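Local coordinates for protein cellobiose 2-epimerase (Ruminococcus albus, PDB 3VW5) that catalyses the reversible epimerisation of cellobiose to 4-O-beta-D-glucosyl-D-mannose, acting on the unmodified sugar, at residues N19-D24 / L37-K42; D237-G242 / S275-D280. The protein carries 2 engineered substitutions. One frame throughout, in Å; residues are numbered along the deposited sequence.

Both contacts belong to one chain with the (alpha/alpha)6 barrel fold, but share no helix or strand. Contact 1 comes first: 19-24 and 37-42 lie near the two ends of the irregular chain between helix 2-19 and strand 45-46, so it folds that loop back on itself. Contact 2 follows much later and brings the start of helix 241-258 against the final turns of helix 261-281, joining the open end of this antiparallel helix pair. The centres of contact 1 and contact 2 are about 35 Å apart, on opposite sides of the chain's centre. The nearest atoms of contact 1 and contact 2 are about 24 Å apart. One is a partly buried loop contact, the other a buried join between successive helices, and they do not touch.

Contact 1. Residues N19-D24 / L37-K42. Engineered in segment 37-42: Glu-38 (natural residue Gly).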
# COMPACT_ATOMS: atom_id res chain seq x y z
N ASN A 19 -14.56 9.12 7.73
CA ASN A 19 -15.94 9.46 7.41
C ASN A 19 -16.17 10.96 7.30
O ASN A 19 -16.94 11.41 6.45
CB ASN A 19 -16.91 8.85 8.43
CG ASN A 19 -17.03 7.34 8.30
OD1 ASN A 19 -16.59 6.75 7.32
ND2 ASN A 19 -17.65 6.71 9.30
N LYS A 20 -15.48 11.74 8.13
CA LYS A 20 -15.67 13.19 8.14
C LYS A 20 -15.02 13.87 6.95
O LYS A 20 -15.22 15.06 6.73
CB LYS A 20 -15.12 13.81 9.43
CG LYS A 20 -15.70 13.21 10.70
CD LYS A 20 -15.20 13.95 11.96
CE LYS A 20 -15.52 13.15 13.23
NZ LYS A 20 -16.97 12.76 13.34
N LEU A 21 -14.24 13.12 6.19
CA LEU A 21 -13.53 13.69 5.05
C LEU A 21 -14.26 13.49 3.73
O LEU A 21 -13.76 13.89 2.69
CB LEU A 21 -12.11 13.14 4.96
CG LEU A 21 -11.21 13.68 6.06
CD1 LEU A 21 -9.87 12.97 6.06
CD2 LEU A 21 -11.03 15.18 5.90
N ARG A 22 -15.43 12.86 3.79
CA ARG A 22 -16.29 12.73 2.62
C ARG A 22 -16.68 14.11 2.07
O ARG A 22 -17.12 14.99 2.81
CB ARG A 22 -17.53 11.92 2.96
CG ARG A 22 -18.32 11.46 1.76
CD ARG A 22 -19.59 10.69 2.14
NE ARG A 22 -20.59 10.76 1.07
CZ ARG A 22 -21.30 9.72 0.62
NH1 ARG A 22 -21.15 8.51 1.16
NH2 ARG A 22 -22.17 9.91 -0.37
N ASP A 23 -16.49 14.30 0.77
CA ASP A 23 -16.88 15.53 0.08
C ASP A 23 -18.14 15.28 -0.76
O ASP A 23 -18.05 14.79 -1.90
CB ASP A 23 -15.74 16.03 -0.80
CG ASP A 23 -16.02 17.39 -1.39
OD1 ASP A 23 -15.06 18.08 -1.85
OD2 ASP A 23 -17.20 17.79 -1.38
N ASP A 24 -19.30 15.62 -0.21
CA ASP A 24 -20.56 15.47 -0.94
C ASP A 24 -20.83 16.68 -1.83
O ASP A 24 -21.72 16.65 -2.66
CB ASP A 24 -21.73 15.25 0.01
CG ASP A 24 -21.62 13.95 0.78
OD1 ASP A 24 -21.52 12.88 0.14
OD2 ASP A 24 -21.64 14.00 2.04
N LEU A 37 -3.87 20.14 11.66
CA LEU A 37 -5.28 19.75 11.53
C LEU A 37 -6.16 20.82 10.88
O LEU A 37 -7.37 20.85 11.10
CB LEU A 37 -5.86 19.29 12.88
CG LEU A 37 -5.12 18.12 13.55
CD1 LEU A 37 -5.82 17.69 14.83
CD2 LEU A 37 -4.98 16.93 12.60
N GLU A 38 -5.54 21.67 10.07
CA GLU A 38 -6.25 22.62 9.21
C GLU A 38 -6.59 21.95 7.87
O GLU A 38 -5.71 21.44 7.17
CB GLU A 38 -5.40 23.88 8.99
CG GLU A 38 -6.10 25.21 9.31
CD GLU A 38 -6.79 25.85 8.09
OE1 GLU A 38 -7.95 25.47 7.77
OE2 GLU A 38 -6.16 26.74 7.44
N LEU A 39 -7.88 21.94 7.53
CA LEU A 39 -8.38 21.27 6.34
C LEU A 39 -8.50 22.20 5.12
O LEU A 39 -9.04 23.29 5.23
CB LEU A 39 -9.75 20.70 6.66
CG LEU A 39 -10.49 19.99 5.54
CD1 LEU A 39 -9.81 18.65 5.26
CD2 LEU A 39 -11.98 19.81 5.91
N ASP A 40 -8.00 21.76 3.96
CA ASP A 40 -8.16 22.52 2.72
C ASP A 40 -9.12 21.81 1.78
O ASP A 40 -8.70 21.01 0.96
CB ASP A 40 -6.82 22.74 2.01
CG ASP A 40 -6.94 23.62 0.75
OD1 ASP A 40 -7.97 24.33 0.59
OD2 ASP A 40 -6.00 23.63 -0.08
N LYS A 41 -10.41 22.11 1.90
CA LYS A 41 -11.44 21.46 1.09
C LYS A 41 -11.18 21.69 -0.39
O LYS A 41 -11.65 20.93 -1.23
CB LYS A 41 -12.84 21.95 1.47
CG LYS A 41 -13.22 21.65 2.91
CD LYS A 41 -14.69 22.00 3.19
CE LYS A 41 -15.06 21.70 4.65
NZ LYS A 41 -16.52 21.40 4.82
N LYS A 42 -10.42 22.72 -0.70
CA LYS A 42 -10.16 23.09 -2.08
C LYS A 42 -8.83 22.54 -2.62
O LYS A 42 -8.42 22.87 -3.74
CB LYS A 42 -10.20 24.62 -2.22
CG LYS A 42 -11.26 25.14 -3.18
CD LYS A 42 -12.67 25.11 -2.58
CE LYS A 42 -13.07 26.50 -2.04
NZ LYS A 42 -12.65 27.63 -2.94
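Leu-21 and Leu-39 make the apolar touch that joins 19-24 to 37-42, one methyl on one methyl: CD2 of Leu-21 comes 3.7 Å from CD1 of Leu-39. The two side chains pass alongside each other in opposite directions. Leu-39 extends toward 19-24 with CG opposite its own N (chi1 178°), whereas the CA-CB bond of Leu-21 runs to the side of 37-42 and its methyl end turns in. Beside this pair the segments merely approach: OD1 of Asp-23 lies 4.5 Å from O of Lys-41, two acceptors that only come near each other, where the CA atoms of Asp-23 and Lys-41 are 8.1 Å apart. No hydrogen bond crosses the contact. Both segments belong to the irregular loop that leads from helix 2-19 to strand 45-46 in this (alpha/alpha)6 barrel, and each is shaped by local turns. A type I beta turn from Asn-19 to Arg-22 takes the chain off the helix end and presents Leu-21. In 37-42 an Asx turn forms where N of Lys-42 bonds to OD1 of Asp-40 at 3.2 Å, meeting it from above the carboxylate plane. The Asp-23 carboxylate is held on both oxygens, OD1 by a salt bridge to Lys-45 and OD2 by the backbone N of Asn-26. Tyr-30, from the chain between the segments, packs against Leu-21 and Asp-23 and bonds through its backbone to Leu-21.

Contact 2. Residues D237-G242 / S275-D280; sequences DIHSYG and SHNIQD
The backbones come closest where Tyr-241, the first residue of helix 241-258, faces Ile-278 near the end of helix 261-281, with their CA atoms 6.6 Å apart. The CD1 methyl of Ile-278 does most of the touching. It sits 3.8 Å from CD1 of Tyr-241 and 3.9 Å from CA of Tyr-241, meeting the phenol ring obliquely and also touching the backbone of that residue. The same methyl of Ile-278, CD1, is 4.2 Å from NE2 of His-239, so one methyl bridges both aromatic residues. Two successive bends, the second with chi2 -59°, carry this methyl toward 237-242, although the CA-CB bond of Ile-278 does not itself aim there. From the preceding residue, the Asn-277 amide meets the imidazole at its edge: ND2 of Asn-277 lies 4.1 Å from CE1 of His-239, and the two planes are only 16° apart, almost coplanar, with no hydrogen bond between them. His-239 reaches this position with CG anti to its N (chi1 -167°), and Tyr-241 covers one face of its ring, CD1 standing over the centre. The imidazole is also fixed through NE2, which is hydrogen-bonded to Asp-244, in the first turn of helix 241-258. Ser-240 occupies the N-cap position, marking the switch from strand to helix. Helices 241-258 and 261-281 follow each other closely and meet here start to end, as in the helical hairpins from which an (alpha/alpha)6 barrel is built. Strand 238-240 pairs antiparallel with 287-293 through His-239 and Arg-292, while Tyr-241 rests on Leu-288 and Asn-289 of that strand; beyond Ser-275 and His-276, Phe-325 of helix 323-340 packs against helix 261-281.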
# COMPACT_ATOMS: atom_id res chain seq x y z
N ASP A 237 21.85 2.76 -3.16
CA ASP A 237 22.04 1.67 -2.22
C ASP A 237 21.09 1.85 -1.04
O ASP A 237 21.49 2.28 0.04
CB ASP A 237 23.49 1.66 -1.74
CG ASP A 237 23.76 0.55 -0.72
OD1 ASP A 237 24.81 0.66 -0.05
OD2 ASP A 237 22.94 -0.40 -0.61
N ILE A 238 19.82 1.53 -1.26
CA ILE A 238 18.80 1.78 -0.26
C ILE A 238 18.20 0.47 0.24
O ILE A 238 17.86 -0.41 -0.54
CB ILE A 238 17.72 2.73 -0.79
CG1 ILE A 238 18.32 4.11 -1.01
CG2 ILE A 238 16.56 2.83 0.18
CD1 ILE A 238 17.48 4.97 -1.89
N HIS A 239 18.11 0.35 1.55
CA HIS A 239 17.34 -0.74 2.13
C HIS A 239 16.12 -0.15 2.84
O HIS A 239 16.24 0.50 3.89
CB HIS A 239 18.20 -1.59 3.06
CG HIS A 239 17.55 -2.89 3.43
ND1 HIS A 239 18.23 -3.91 4.05
CD2 HIS A 239 16.28 -3.33 3.25
CE1 HIS A 239 17.41 -4.93 4.25
NE2 HIS A 239 16.22 -4.60 3.78
N SER A 240 14.95 -0.33 2.25
CA SER A 240 13.72 0.16 2.85
C SER A 240 13.09 -0.95 3.68
O SER A 240 12.40 -1.83 3.16
CB SER A 240 12.76 0.70 1.79
OG SER A 240 11.45 0.90 2.30
N TYR A 241 13.35 -0.91 4.98
CA TYR A 241 12.82 -1.89 5.92
C TYR A 241 11.29 -2.08 5.81
O TYR A 241 10.78 -3.20 5.93
CB TYR A 241 13.17 -1.48 7.34
CG TYR A 241 14.64 -1.22 7.59
CD1 TYR A 241 15.61 -2.07 7.06
CD2 TYR A 241 15.06 -0.13 8.36
CE1 TYR A 241 16.96 -1.84 7.30
CE2 TYR A 241 16.40 0.10 8.60
CZ TYR A 241 17.34 -0.76 8.07
OH TYR A 241 18.67 -0.52 8.32
N GLY A 242 10.58 -0.97 5.60
CA GLY A 242 9.14 -0.99 5.48
C GLY A 242 8.66 -1.84 4.32
O GLY A 242 7.82 -2.73 4.50
N SER A 275 11.84 -11.81 6.91
CA SER A 275 11.26 -11.50 8.21
C SER A 275 12.28 -11.54 9.34
O SER A 275 12.33 -10.64 10.17
CB SER A 275 10.14 -12.47 8.53
OG SER A 275 8.94 -12.03 7.94
N HIS A 276 13.08 -12.61 9.39
CA HIS A 276 14.04 -12.72 10.48
C HIS A 276 15.03 -11.60 10.38
O HIS A 276 15.38 -11.00 11.39
CB HIS A 276 14.76 -14.08 10.50
CG HIS A 276 13.97 -15.16 11.17
ND1 HIS A 276 13.80 -15.21 12.54
CD2 HIS A 276 13.27 -16.21 10.66
CE1 HIS A 276 13.04 -16.27 12.85
NE2 HIS A 276 12.71 -16.89 11.72
N ASN A 277 15.48 -11.32 9.16
CA ASN A 277 16.44 -10.24 8.95
C ASN A 277 15.94 -8.90 9.47
O ASN A 277 16.64 -8.22 10.21
CB ASN A 277 16.82 -10.12 7.48
CG ASN A 277 18.11 -9.35 7.30
OD1 ASN A 277 19.12 -9.67 7.93
ND2 ASN A 277 18.09 -8.32 6.46
N ILE A 278 14.71 -8.53 9.09
CA ILE A 278 14.12 -7.25 9.50
C ILE A 278 13.98 -7.14 11.02
O ILE A 278 14.27 -6.09 11.61
CB ILE A 278 12.77 -7.01 8.79
CG1 ILE A 278 13.02 -6.71 7.32
CG2 ILE A 278 12.03 -5.84 9.43
CD1 ILE A 278 13.90 -5.48 7.13
N GLN A 279 13.54 -8.22 11.64
CA GLN A 279 13.40 -8.28 13.09
C GLN A 279 14.74 -8.08 13.81
O GLN A 279 14.80 -7.43 14.86
CB GLN A 279 12.77 -9.61 13.50
CG GLN A 279 12.54 -9.76 14.98
CD GLN A 279 11.93 -11.09 15.33
OE1 GLN A 279 10.87 -11.15 15.95
NE2 GLN A 279 12.60 -12.17 14.93
N ASP A 280 15.82 -8.60 13.24
CA ASP A 280 17.14 -8.47 13.86
C ASP A 280 17.77 -7.09 13.64
O ASP A 280 18.50 -6.58 14.50
CB ASP A 280 18.07 -9.60 13.36
CG ASP A 280 19.51 -9.46 13.90
OD1 ASP A 280 20.47 -9.79 13.15
OD2 ASP A 280 19.68 -9.02 15.08